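Local coordinates for alkane monooxygenase (Geobacillus thermodenitrificans, PDB 3B9O), which belongs to the luciferase-like monooxygenase family, folds as a TIM barrel and holds flavin mononucleotide in a pocket, at residues E231-E242 / D260-R270; D250-V258 / Y365-D373. All blocks are in the same frame, centred on the assembly; numbering follows the deposited sequence.

Contact 1: residues E231-E242 / D260-R270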
loop_
_atom_site.group_PDB
_atom_site.type_symbol
_atom_site.label_atom_id
_atom_site.label_comp_id
_atom_site.label_asym_id
_atom_site.label_seq_id
_atom_site.Cartn_x
_atom_site.Cartn_y
_atom_site.Cartn_z
ATOM N N GLU A 231 -13.094 -3.338 -11.938
ATOM C CA GLU A 231 -13.048 -2.444 -13.084
ATOM C C GLU A 231 -13.146 -0.978 -12.642
ATOM O O GLU A 231 -12.423 -0.126 -13.145
ATOM C CB GLU A 231 -14.123 -2.805 -14.108
ATOM C CG GLU A 231 -14.072 -1.900 -15.318
ATOM C CD GLU A 231 -14.957 -2.339 -16.454
ATOM O OE1 GLU A 231 -15.128 -1.519 -17.396
ATOM O OE2 GLU A 231 -15.463 -3.487 -16.407
ATOM N N ARG A 232 -14.022 -0.703 -11.677
ATOM C CA ARG A 232 -14.147 0.636 -11.098
ATOM C C ARG A 232 -12.829 1.101 -10.427
ATOM O O ARG A 232 -12.433 2.266 -10.571
ATOM C CB ARG A 232 -15.311 0.668 -10.083
ATOM C CG ARG A 232 -15.711 2.072 -9.591
ATOM C CD ARG A 232 -16.103 3.016 -10.745
ATOM N NE ARG A 232 -16.310 4.387 -10.273
ATOM C CZ ARG A 232 -15.342 5.304 -10.077
ATOM N NH1 ARG A 232 -14.054 5.017 -10.317
ATOM N NH2 ARG A 232 -15.669 6.528 -9.668
ATOM N N GLY A 233 -12.209 0.207 -9.661
ATOM C CA GLY A 233 -10.903 0.427 -9.051
ATOM C C GLY A 233 -9.818 0.770 -10.075
ATOM O O GLY A 233 -9.087 1.730 -9.903
ATOM N N ARG A 234 -9.752 0.022 -11.176
ATOM C CA ARG A 234 -8.734 0.280 -12.212
ATOM C C ARG A 234 -8.977 1.617 -12.824
ATOM O O ARG A 234 -8.039 2.336 -13.129
ATOM C CB ARG A 234 -8.717 -0.801 -13.309
ATOM C CG ARG A 234 -7.945 -2.057 -12.927
ATOM C CD ARG A 234 -7.924 -3.094 -14.089
ATOM N NE ARG A 234 -8.996 -4.020 -13.808
ATOM C CZ ARG A 234 -9.964 -4.406 -14.614
ATOM N NH1 ARG A 234 -10.050 -4.018 -15.887
ATOM N NH2 ARG A 234 -10.836 -5.244 -14.113
ATOM N N GLU A 235 -10.253 1.978 -12.992
ATOM C CA GLU A 235 -10.589 3.296 -13.530
ATOM C C GLU A 235 -10.151 4.411 -12.572
ATOM O O GLU A 235 -9.675 5.486 -12.995
ATOM C CB GLU A 235 -12.096 3.389 -13.775
ATOM C CG GLU A 235 -12.499 4.668 -14.493
ATOM C CD GLU A 235 -12.050 4.700 -15.953
ATOM O OE1 GLU A 235 -11.969 5.802 -16.500
ATOM O OE2 GLU A 235 -11.770 3.633 -16.551
ATOM N N PHE A 236 -10.356 4.155 -11.282
ATOM C CA PHE A 236 -9.967 5.089 -10.215
ATOM C C PHE A 236 -8.462 5.304 -10.166
ATOM O O PHE A 236 -8.006 6.433 -10.061
ATOM C CB PHE A 236 -10.439 4.579 -8.847
ATOM C CG PHE A 236 -10.199 5.560 -7.719
ATOM C CD1 PHE A 236 -11.111 6.558 -7.460
ATOM C CD2 PHE A 236 -9.065 5.481 -6.924
ATOM C CE1 PHE A 236 -10.908 7.467 -6.425
ATOM C CE2 PHE A 236 -8.860 6.401 -5.870
ATOM C CZ PHE A 236 -9.794 7.382 -5.634
ATOM N N ALA A 237 -7.704 4.203 -10.181
ATOM C CA ALA A 237 -6.260 4.209 -10.396
ATOM C C ALA A 237 -5.816 5.061 -11.587
ATOM O O ALA A 237 -4.923 5.902 -11.455
ATOM C CB ALA A 237 -5.751 2.734 -10.561
ATOM N N ALA A 238 -6.452 4.858 -12.754
ATOM C CA ALA A 238 -6.111 5.584 -13.991
ATOM C C ALA A 238 -6.271 7.082 -13.823
ATOM O O ALA A 238 -5.433 7.882 -14.288
ATOM C CB ALA A 238 -6.977 5.071 -15.172
ATOM N N LYS A 239 -7.327 7.458 -13.110
ATOM C CA LYS A 239 -7.634 8.851 -12.869
ATOM C C LYS A 239 -6.666 9.508 -11.847
ATOM O O LYS A 239 -6.269 10.628 -12.041
ATOM C CB LYS A 239 -9.084 8.968 -12.358
ATOM C CG LYS A 239 -9.582 10.411 -12.248
ATOM C CD LYS A 239 -11.036 10.472 -11.818
ATOM C CE LYS A 239 -11.504 11.920 -11.925
ATOM N NZ LYS A 239 -12.850 12.079 -11.319
ATOM N N HIS A 240 -6.354 8.823 -10.747
ATOM C CA HIS A 240 -5.682 9.473 -9.603
ATOM C C HIS A 240 -4.299 8.960 -9.248
ATOM O O HIS A 240 -3.468 9.728 -8.769
ATOM C CB HIS A 240 -6.505 9.241 -8.335
ATOM C CG HIS A 240 -7.861 9.863 -8.358
ATOM N ND1 HIS A 240 -8.076 11.202 -8.096
ATOM C CD2 HIS A 240 -9.083 9.313 -8.554
ATOM C CE1 HIS A 240 -9.374 11.457 -8.150
ATOM N NE2 HIS A 240 -10.005 10.329 -8.444
ATOM N N ALA A 241 -4.091 7.652 -9.361
ATOM C CA ALA A 241 -2.911 7.023 -8.756
ATOM C C ALA A 241 -1.575 7.356 -9.448
ATOM O O ALA A 241 -1.457 7.328 -10.694
ATOM C CB ALA A 241 -3.098 5.510 -8.668
ATOM N N GLU A 242 -0.581 7.673 -8.632
ATOM C CA GLU A 242 0.796 7.746 -9.114
ATOM C C GLU A 242 1.484 6.366 -9.061
ATOM O O GLU A 242 2.421 6.091 -9.853
ATOM C CB GLU A 242 1.603 8.737 -8.277
ATOM C CG GLU A 242 1.017 10.114 -8.173
ATOM C CD GLU A 242 1.870 10.976 -7.276
ATOM O OE1 GLU A 242 2.905 11.495 -7.764
ATOM O OE2 GLU A 242 1.487 11.133 -6.092
ATOM N N ASP A 260 -4.070 -2.092 -19.322
ATOM C CA ASP A 260 -5.464 -1.665 -19.123
ATOM C C ASP A 260 -5.539 -0.311 -18.427
ATOM O O ASP A 260 -6.216 0.625 -18.891
ATOM C CB ASP A 260 -6.218 -2.705 -18.315
ATOM C CG ASP A 260 -7.699 -2.406 -18.216
ATOM O OD1 ASP A 260 -8.181 -2.297 -17.082
ATOM O OD2 ASP A 260 -8.361 -2.281 -19.277
ATOM N N ILE A 261 -4.801 -0.193 -17.334
ATOM C CA ILE A 261 -4.742 1.071 -16.611
ATOM C C ILE A 261 -4.121 2.180 -17.411
ATOM O O ILE A 261 -4.631 3.303 -17.391
ATOM C CB ILE A 261 -4.057 0.935 -15.222
ATOM C CG1 ILE A 261 -4.964 0.164 -14.296
ATOM C CG2 ILE A 261 -3.820 2.296 -14.570
ATOM C CD1 ILE A 261 -4.184 -0.430 -13.171
ATOM N N ARG A 262 -3.029 1.905 -18.121
ATOM C CA ARG A 262 -2.434 2.950 -18.966
ATOM C C ARG A 262 -3.392 3.446 -20.061
ATOM O O ARG A 262 -3.468 4.641 -20.326
ATOM C CB ARG A 262 -1.117 2.483 -19.570
ATOM C CG ARG A 262 -0.172 1.938 -18.548
ATOM C CD ARG A 262 1.024 1.247 -19.234
ATOM N NE ARG A 262 2.157 2.087 -18.955
ATOM C CZ ARG A 262 2.714 2.959 -19.788
ATOM N NH1 ARG A 262 2.314 3.084 -21.037
ATOM N NH2 ARG A 262 3.711 3.693 -19.337
ATOM N N LYS A 263 -4.186 2.549 -20.619
ATOM C CA LYS A 263 -5.184 2.962 -21.612
ATOM C C LYS A 263 -6.251 3.826 -20.975
ATOM O O LYS A 263 -6.634 4.849 -21.537
ATOM C CB LYS A 263 -5.885 1.753 -22.233
ATOM C CG LYS A 263 -4.995 1.015 -23.056
ATOM N N ARG A 264 -6.724 3.409 -19.804
ATOM C CA ARG A 264 -7.758 4.154 -19.092
ATOM C C ARG A 264 -7.323 5.565 -18.704
ATOM O O ARG A 264 -8.179 6.464 -18.600
ATOM C CB ARG A 264 -8.226 3.392 -17.867
ATOM C CG ARG A 264 -8.937 2.067 -18.172
ATOM C CD ARG A 264 -9.373 1.498 -16.877
ATOM N NE ARG A 264 -9.929 0.165 -17.016
ATOM C CZ ARG A 264 -11.230 -0.108 -17.016
ATOM N NH1 ARG A 264 -12.143 0.869 -16.907
ATOM N NH2 ARG A 264 -11.613 -1.370 -17.159
ATOM N N ALA A 265 -6.008 5.760 -18.506
ATOM C CA ALA A 265 -5.477 7.058 -18.072
ATOM C C ALA A 265 -5.585 8.152 -19.139
ATOM O O ALA A 265 -5.671 9.328 -18.789
ATOM C CB ALA A 265 -4.030 6.925 -17.586
ATOM N N LYS A 266 -5.599 7.778 -20.425
ATOM C CA LYS A 266 -5.564 8.766 -21.541
ATOM C C LYS A 266 -6.742 9.743 -21.515
ATOM O O LYS A 266 -6.537 10.925 -21.672
ATOM C CB LYS A 266 -5.500 8.093 -22.918
ATOM C CG LYS A 266 -4.284 7.175 -23.132
ATOM C CD LYS A 266 -4.457 6.266 -24.392
ATOM C CE LYS A 266 -5.845 5.535 -24.406
ATOM N NZ LYS A 266 -5.801 4.241 -25.161
ATOM N N LYS A 267 -7.951 9.250 -21.253
ATOM C CA LYS A 267 -9.159 10.130 -21.249
ATOM C C LYS A 267 -9.092 11.220 -20.158
ATOM O O LYS A 267 -9.832 12.192 -20.207
ATOM C CB LYS A 267 -10.444 9.307 -21.081
ATOM C CG LYS A 267 -10.631 8.790 -19.651
ATOM C CD LYS A 267 -11.934 8.044 -19.411
ATOM C CE LYS A 267 -11.909 6.635 -19.946
ATOM N NZ LYS A 267 -10.989 5.762 -19.129
ATOM N N TYR A 268 -8.252 11.012 -19.133
ATOM C CA TYR A 268 -8.054 12.022 -18.095
ATOM C C TYR A 268 -6.897 12.954 -18.419
ATOM O O TYR A 268 -6.569 13.844 -17.636
ATOM C CB TYR A 268 -7.881 11.357 -16.704
ATOM C CG TYR A 268 -9.025 10.450 -16.338
ATOM C CD1 TYR A 268 -8.872 9.085 -16.348
ATOM C CD2 TYR A 268 -10.280 10.969 -16.003
ATOM C CE1 TYR A 268 -9.918 8.254 -16.011
ATOM C CE2 TYR A 268 -11.341 10.135 -15.658
ATOM C CZ TYR A 268 -11.160 8.799 -15.682
ATOM O OH TYR A 268 -12.219 7.962 -15.345
ATOM N N GLY A 269 -6.294 12.762 -19.581
ATOM C CA GLY A 269 -5.223 13.641 -20.036
ATOM C C GLY A 269 -3.874 13.341 -19.390
ATOM O O GLY A 269 -2.955 14.179 -19.434
ATOM N N ARG A 270 -3.752 12.147 -18.821
ATOM C CA ARG A 270 -2.553 11.757 -18.075
ATOM C C ARG A 270 -1.563 11.050 -18.963
ATOM O O ARG A 270 -1.956 10.174 -19.760
ATOM C CB ARG A 270 -2.933 10.789 -16.948
ATOM C CG ARG A 270 -3.628 11.402 -15.770
ATOM C CD ARG A 270 -2.743 11.222 -14.528
ATOM N NE ARG A 270 -3.205 10.040 -13.885
ATOM C CZ ARG A 270 -2.608 9.347 -12.916
ATOM N NH1 ARG A 270 -1.428 9.664 -12.379
ATOM N NH2 ARG A 270 -3.277 8.310 -12.467
#
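The Tyr268 ring lies between two lysine chains: Lys239 CB stands over the centre of one face, 3.8 Å from the centroid, and CG of Lys267, from its own segment, over the other. Long aliphatic stems suit this place: Lys239 carries its charge away, whereas Lys267 bends at chi3 and chi4 to bring NZ to Glu235. At the ring's edge the phenol OH donates a very short bond to Glu235 OE1, 2.5 Å long. Lys267 NZ approaches that same OE1 on its syn lone pair, while Glu235 OE2 receives Arg264 NH1 at 2.8 Å, nearly in line with its own C-O bond. Arg264 reaches between Glu231, Arg234, Glu235 and Ala238 as a knob in a hole; small Ala238 brings CB within 3.4 Å of Arg264 CB. Asp260 OD1 takes Arg234 NH1 and Arg264 NE from opposite faces of its carboxylate, so that one oxygen serves two arginines. Arg270 turns its guanidinium edge to the end of helix 231-240 and the residue just beyond: NE and NH2 grip Ala238 O, NH1 and NH2 grip Ala241 O. Asp260 and Glu235 probably balance the neighbouring charges of Arg234 and Arg264, and Arg270 should complement the carbonyls it grips.

Contact 2: residues D250-V258 / Y365-D373; sequences DVETLKFFV and YLVEEAGID
Val251 is the knob of this contact, set in a hole formed by Tyr365, Leu366, Glu369 and Ala370. Its CG2 meets Tyr365 CD1 at 3.8 Å, the two side chains crossing at about a right angle, and also touches Leu366 CD1. With CG1 anti to the backbone N (chi1 163°), that second branch is turned to the Glu369 carbonyl, so both methyls of the beta-branched residue are used. Next along the helix, Leu254 CB rests 4.1 Å from Ala370 CB, and its CD1 lies beside Leu366 CG. Ala370 allows the backbones to close to 4.3 Å between its CA and Lys255 CA. The two helical segments, 251-258 of helix 251-265 and 365-370 of helix 356-370, cross at -51° outside the parallel strands of the TIM barrel. Beyond the helix end, Gly371 adopts positive phi, which a residue without CB accommodates easily, and the chain turns so that Ile372 CG2 reaches Val258 CG2 at 4.1 Å. Leu254 and Ile372 both pack on Ala279 of strand 276-285. Lys255 lays CD 3.4 Å from the Glu369 O and carries its amine to Asp259. At the start of helix 251-265, Asp250 is the N-cap, its OD2 accepting from both Thr253 N and Thr253 OG1.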
loop_
_atom_site.group_PDB
_atom_site.type_symbol
_atom_site.label_atom_id
_atom_site.label_comp_id
_atom_site.label_asym_id
_atom_site.label_seq_id
_atom_site.Cartn_x
_atom_site.Cartn_y
_atom_site.Cartn_z
ATOM N N ASP A 250 1.763 -13.647 -12.706
ATOM C CA ASP A 250 2.490 -13.998 -13.935
ATOM C C ASP A 250 2.511 -12.864 -14.955
ATOM O O ASP A 250 1.805 -11.877 -14.797
ATOM C CB ASP A 250 1.917 -15.290 -14.570
ATOM C CG ASP A 250 0.430 -15.210 -14.846
ATOM O OD1 ASP A 250 -0.313 -16.113 -14.389
ATOM O OD2 ASP A 250 -0.017 -14.286 -15.523
ATOM N N VAL A 251 3.290 -13.016 -16.017
ATOM C CA VAL A 251 3.462 -11.916 -16.971
ATOM C C VAL A 251 2.146 -11.580 -17.662
ATOM O O VAL A 251 1.747 -10.400 -17.731
ATOM C CB VAL A 251 4.546 -12.220 -18.057
ATOM C CG1 VAL A 251 4.392 -11.264 -19.247
ATOM C CG2 VAL A 251 5.951 -12.151 -17.480
ATOM N N GLU A 252 1.446 -12.616 -18.149
ATOM C CA GLU A 252 0.261 -12.385 -18.953
ATOM C C GLU A 252 -0.764 -11.530 -18.190
ATOM O O GLU A 252 -1.334 -10.598 -18.760
ATOM C CB GLU A 252 -0.375 -13.716 -19.440
ATOM C CG GLU A 252 0.620 -14.811 -20.007
ATOM C CD GLU A 252 1.199 -15.740 -18.905
ATOM O OE1 GLU A 252 2.340 -15.443 -18.404
ATOM O OE2 GLU A 252 0.497 -16.758 -18.546
ATOM N N THR A 253 -0.980 -11.855 -16.906
ATOM C CA THR A 253 -2.002 -11.201 -16.056
ATOM C C THR A 253 -1.588 -9.776 -15.733
ATOM O O THR A 253 -2.340 -8.818 -15.967
ATOM C CB THR A 253 -2.244 -11.981 -14.726
ATOM O OG1 THR A 253 -2.762 -13.272 -15.027
ATOM C CG2 THR A 253 -3.279 -11.278 -13.839
ATOM N N LEU A 254 -0.379 -9.644 -15.212
ATOM C CA LEU A 254 0.168 -8.332 -14.852
ATOM C C LEU A 254 0.279 -7.398 -16.047
ATOM O O LEU A 254 -0.052 -6.202 -15.935
ATOM C CB LEU A 254 1.491 -8.495 -14.098
ATOM C CG LEU A 254 1.379 -9.063 -12.663
ATOM C CD1 LEU A 254 2.786 -9.443 -12.128
ATOM C CD2 LEU A 254 0.675 -8.060 -11.730
ATOM N N LYS A 255 0.683 -7.932 -17.204
ATOM C CA LYS A 255 0.830 -7.103 -18.400
ATOM C C LYS A 255 -0.504 -6.552 -18.879
ATOM O O LYS A 255 -0.603 -5.376 -19.282
ATOM C CB LYS A 255 1.493 -7.888 -19.517
ATOM C CG LYS A 255 1.816 -7.052 -20.739
ATOM C CD LYS A 255 2.717 -7.858 -21.681
ATOM C CE LYS A 255 2.473 -7.455 -23.095
ATOM N NZ LYS A 255 2.303 -5.968 -23.211
ATOM N N PHE A 256 -1.526 -7.405 -18.797
ATOM C CA PHE A 256 -2.886 -7.046 -19.144
ATOM C C PHE A 256 -3.350 -5.877 -18.293
ATOM O O PHE A 256 -3.957 -4.923 -18.809
ATOM C CB PHE A 256 -3.870 -8.221 -18.986
ATOM C CG PHE A 256 -5.327 -7.811 -19.191
ATOM C CD1 PHE A 256 -5.870 -7.743 -20.491
ATOM C CD2 PHE A 256 -6.122 -7.430 -18.107
ATOM C CE1 PHE A 256 -7.202 -7.333 -20.706
ATOM C CE2 PHE A 256 -7.446 -7.018 -18.303
ATOM C CZ PHE A 256 -7.983 -6.967 -19.615
ATOM N N PHE A 257 -3.098 -5.969 -16.991
ATOM C CA PHE A 257 -3.581 -4.936 -16.073
ATOM C C PHE A 257 -2.802 -3.633 -16.203
ATOM O O PHE A 257 -3.393 -2.561 -16.144
ATOM C CB PHE A 257 -3.669 -5.466 -14.625
ATOM C CG PHE A 257 -4.774 -6.477 -14.435
ATOM C CD1 PHE A 257 -4.490 -7.787 -14.071
ATOM C CD2 PHE A 257 -6.101 -6.120 -14.687
ATOM C CE1 PHE A 257 -5.511 -8.722 -13.926
ATOM C CE2 PHE A 257 -7.126 -7.044 -14.541
ATOM C CZ PHE A 257 -6.828 -8.346 -14.159
ATOM N N VAL A 258 -1.486 -3.747 -16.422
ATOM C CA VAL A 258 -0.611 -2.588 -16.626
ATOM C C VAL A 258 -1.149 -1.835 -17.854
ATOM O O VAL A 258 -1.405 -0.631 -17.802
ATOM C CB VAL A 258 0.878 -3.028 -16.843
ATOM C CG1 VAL A 258 1.732 -1.898 -17.405
ATOM C CG2 VAL A 258 1.500 -3.525 -15.527
ATOM N N TYR A 365 12.357 -10.606 -14.986
ATOM C CA TYR A 365 11.467 -11.071 -16.063
ATOM C C TYR A 365 10.136 -10.315 -16.038
ATOM O O TYR A 365 9.650 -9.839 -17.056
ATOM C CB TYR A 365 11.215 -12.574 -15.918
ATOM C CG TYR A 365 10.724 -13.197 -17.210
ATOM C CD1 TYR A 365 9.416 -13.683 -17.316
ATOM C CD2 TYR A 365 11.551 -13.242 -18.351
ATOM C CE1 TYR A 365 8.979 -14.272 -18.521
ATOM C CE2 TYR A 365 11.099 -13.849 -19.570
ATOM C CZ TYR A 365 9.815 -14.352 -19.611
ATOM O OH TYR A 365 9.317 -14.916 -20.747
ATOM N N LEU A 366 9.552 -10.207 -14.854
ATOM C CA LEU A 366 8.294 -9.470 -14.667
ATOM C C LEU A 366 8.443 -8.006 -15.040
ATOM O O LEU A 366 7.628 -7.441 -15.793
ATOM C CB LEU A 366 7.827 -9.664 -13.215
ATOM C CG LEU A 366 6.734 -10.617 -12.709
ATOM C CD1 LEU A 366 6.152 -11.623 -13.685
ATOM C CD2 LEU A 366 7.154 -11.269 -11.335
ATOM N N VAL A 367 9.515 -7.383 -14.555
ATOM C CA VAL A 367 9.804 -5.994 -14.919
ATOM C C VAL A 367 9.879 -5.803 -16.431
ATOM O O VAL A 367 9.166 -4.937 -16.989
ATOM C CB VAL A 367 11.093 -5.477 -14.237
ATOM C CG1 VAL A 367 11.501 -4.079 -14.817
ATOM C CG2 VAL A 367 10.846 -5.395 -12.743
ATOM N N GLU A 368 10.719 -6.604 -17.087
ATOM C CA GLU A 368 11.001 -6.435 -18.517
ATOM C C GLU A 368 9.865 -6.910 -19.428
ATOM O O GLU A 368 9.610 -6.309 -20.474
ATOM C CB GLU A 368 12.311 -7.134 -18.874
ATOM C CG GLU A 368 13.498 -6.329 -18.362
ATOM C CD GLU A 368 14.853 -6.961 -18.630
ATOM O OE1 GLU A 368 14.920 -8.085 -19.177
ATOM O OE2 GLU A 368 15.854 -6.312 -18.255
ATOM N N GLU A 369 9.161 -7.960 -19.025
ATOM C CA GLU A 369 8.149 -8.509 -19.896
ATOM C C GLU A 369 6.743 -8.037 -19.565
ATOM O O GLU A 369 5.902 -8.019 -20.466
ATOM C CB GLU A 369 8.215 -10.043 -19.925
ATOM C CG GLU A 369 9.516 -10.601 -20.443
ATOM C CD GLU A 369 9.817 -10.218 -21.900
ATOM O OE1 GLU A 369 10.963 -9.830 -22.168
ATOM O OE2 GLU A 369 8.908 -10.303 -22.764
ATOM N N ALA A 370 6.453 -7.709 -18.301
ATOM C CA ALA A 370 5.086 -7.230 -17.947
ATOM C C ALA A 370 4.957 -5.693 -17.836
ATOM O O ALA A 370 3.834 -5.137 -17.706
ATOM C CB ALA A 370 4.581 -7.891 -16.691
ATOM N N GLY A 371 6.091 -5.013 -17.883
ATOM C CA GLY A 371 6.116 -3.567 -17.677
ATOM C C GLY A 371 5.891 -3.150 -16.253
ATOM O O GLY A 371 5.388 -2.053 -15.973
ATOM N N ILE A 372 6.269 -4.000 -15.319
ATOM C CA ILE A 372 6.099 -3.575 -13.943
ATOM C C ILE A 372 7.326 -2.714 -13.486
ATOM O O ILE A 372 8.449 -2.887 -13.996
ATOM C CB ILE A 372 5.646 -4.721 -12.971
ATOM C CG1 ILE A 372 6.761 -5.624 -12.567
ATOM C CG2 ILE A 372 4.423 -5.581 -13.461
ATOM C CD1 ILE A 372 6.999 -5.381 -11.145
ATOM N N ASP A 373 7.098 -1.785 -12.559
ATOM C CA ASP A 373 8.134 -0.844 -12.135
ATOM C C ASP A 373 8.723 -1.196 -10.787
ATOM O O ASP A 373 9.801 -0.735 -10.453
ATOM C CB ASP A 373 7.552 0.574 -12.052
ATOM C CG ASP A 373 7.087 1.081 -13.402
ATOM O OD1 ASP A 373 5.870 1.274 -13.584
ATOM O OD2 ASP A 373 7.949 1.242 -14.290
#

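How the contacts relate
Helix 251-265 serves both contacts: its first turns pack against helix 356-370 in contact 2, and its last turns, with the residues that follow, against helix 231-240 in contact 1. Each contact is partly buried, with centres 17 Å apart, and they meet where Arg234 CD lies 3.6 Å from Phe257 CD2. Their chemistry differs sharply. Contact 1 combines a small apolar centre with a salt-bridge network, close to where Gly233 touches the flavin mononucleotide; contact 2 has no hydrogen bond between its segments and relies on aliphatic branches. On their inner sides both reach barrel strands, Ile261 and Leu254 each packing on Leu246 of strand 243-246.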